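Local coordinates for protein extracellular invertase (Aspergillus kawachii, PDB 5XH8) that acts as a beta-fructofuranosidase of glycoside hydrolase family 32 with high transfructosylation activity, probably splitting sucrose and passing fructosyl units on to build fructooligosaccharides, at residues P11-T16 / R510-I515. Sequence-based numbering, arbitrary orientation.
Sequences PPNLST and RTTDGI
Two neighbouring threonine hydroxyls, Thr511 OG1 and Thr512 OG1, meet the backbone of residues 11-16. Thr511 OG1 donates to Pro12 O at 2.6 Å, from above the carbonyl plane. Leu14 N gives its proton to Thr512 OG1 at 2.9 Å, almost straight at 172°. A chi1 of -51° sets Thr512 OG1 anti to its own carbonyl carbon and leaves Thr512 CG2, anti to the backbone N, 3.8 Å from Asn13 OD1, the two side chains slanting across each other. Asn13, between the two bonded residues in sequence, brings CA to 3.4 Å from Thr511 O in a CA-H...O contact. Deeper down, Leu14 CD1 touches Ile515 CD1 (4.1 Å), the two side chains running nearly at right angles; Trp26, Ala508 and Trp568 also pack against Leu14. In the family 32 architecture of a beta-propeller joined to a beta-sandwich, residues 11-16 belong to the N-terminal arm ahead of strand 37-47, here laid on the sandwich loop connecting strands 497-501 and 520-523. Asn13 OD1 accepts from Ser15 N (3.1 Å), an Asx turn, while a water bridges this same oxygen to Asp513 N. Asn13 O, in turn, takes both Thr16 N and Thr16 OG1, the hydroxyl at 2.7 Å.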
# COMPACT_ATOMS: atom_id res chain seq x y z
N PRO A 11 35.46 -10.60 -38.64
CA PRO A 11 34.92 -10.95 -37.32
C PRO A 11 34.57 -12.43 -37.20
O PRO A 11 34.16 -13.03 -38.19
CB PRO A 11 33.62 -10.13 -37.23
CG PRO A 11 33.20 -9.94 -38.65
CD PRO A 11 34.47 -9.86 -39.45
N PRO A 12 34.67 -13.00 -35.97
CA PRO A 12 34.07 -14.29 -35.71
C PRO A 12 32.57 -14.14 -35.48
O PRO A 12 31.98 -13.06 -35.70
CB PRO A 12 34.74 -14.72 -34.41
CG PRO A 12 34.91 -13.43 -33.66
CD PRO A 12 35.26 -12.42 -34.74
N ASN A 13 31.95 -15.25 -35.10
CA ASN A 13 30.68 -15.20 -34.38
C ASN A 13 31.04 -14.53 -33.06
O ASN A 13 31.75 -15.12 -32.24
CB ASN A 13 30.10 -16.59 -34.14
CG ASN A 13 28.77 -16.57 -33.36
OD1 ASN A 13 28.38 -15.57 -32.72
ND2 ASN A 13 28.08 -17.68 -33.41
N LEU A 14 30.60 -13.29 -32.88
CA LEU A 14 31.02 -12.51 -31.69
C LEU A 14 30.65 -13.15 -30.35
O LEU A 14 31.34 -12.94 -29.36
CB LEU A 14 30.51 -11.07 -31.75
CG LEU A 14 30.97 -10.30 -32.99
CD1 LEU A 14 30.31 -8.93 -32.98
CD2 LEU A 14 32.47 -10.17 -33.01
N SER A 15 29.60 -13.96 -30.32
CA SER A 15 29.24 -14.69 -29.10
C SER A 15 30.23 -15.75 -28.67
O SER A 15 30.04 -16.28 -27.60
CB SER A 15 27.85 -15.29 -29.23
OG SER A 15 26.93 -14.22 -29.28
N THR A 16 31.26 -16.06 -29.47
CA THR A 16 32.30 -17.00 -29.05
C THR A 16 33.45 -16.33 -28.35
O THR A 16 34.30 -17.03 -27.82
CB THR A 16 32.88 -17.80 -30.26
OG1 THR A 16 33.53 -16.91 -31.19
CG2 THR A 16 31.77 -18.56 -30.96
N ARG A 510 26.51 -10.49 -40.19
CA ARG A 510 26.55 -11.66 -41.06
C ARG A 510 27.05 -12.89 -40.32
O ARG A 510 26.79 -14.00 -40.75
CB ARG A 510 27.46 -11.39 -42.29
CG ARG A 510 27.01 -10.19 -43.13
CD ARG A 510 28.05 -9.65 -44.11
NE ARG A 510 27.77 -8.23 -44.36
CZ ARG A 510 28.64 -7.30 -44.77
NH1 ARG A 510 29.91 -7.58 -45.02
NH2 ARG A 510 28.23 -6.04 -44.91
N THR A 511 27.81 -12.70 -39.23
CA THR A 511 28.38 -13.80 -38.45
C THR A 511 27.72 -14.04 -37.10
O THR A 511 27.96 -15.05 -36.47
CB THR A 511 29.86 -13.53 -38.15
OG1 THR A 511 29.99 -12.39 -37.27
CG2 THR A 511 30.61 -13.24 -39.44
N THR A 512 26.89 -13.10 -36.66
CA THR A 512 26.41 -13.07 -35.28
C THR A 512 24.92 -12.74 -35.25
O THR A 512 24.46 -11.85 -35.96
CB THR A 512 27.22 -12.01 -34.50
OG1 THR A 512 28.64 -12.23 -34.69
CG2 THR A 512 26.87 -12.06 -33.00
N ASP A 513 24.16 -13.45 -34.40
CA ASP A 513 22.74 -13.15 -34.19
C ASP A 513 22.55 -11.86 -33.37
O ASP A 513 23.44 -11.44 -32.61
CB ASP A 513 22.05 -14.31 -33.45
CG ASP A 513 22.06 -15.61 -34.24
OD1 ASP A 513 21.87 -15.58 -35.47
OD2 ASP A 513 22.26 -16.67 -33.63
N GLY A 514 21.37 -11.27 -33.51
CA GLY A 514 20.91 -10.20 -32.65
C GLY A 514 21.48 -8.84 -32.98
O GLY A 514 21.37 -7.93 -32.17
N ILE A 515 22.09 -8.70 -34.16
CA ILE A 515 22.63 -7.43 -34.62
C ILE A 515 21.70 -6.94 -35.71
O ILE A 515 21.83 -7.31 -36.89
CB ILE A 515 24.11 -7.53 -35.06
CG1 ILE A 515 24.93 -8.12 -33.90
CG2 ILE A 515 24.63 -6.15 -35.48
CD1 ILE A 515 26.42 -8.06 -34.05
O HOH W 1 25.68 -15.36 -32.69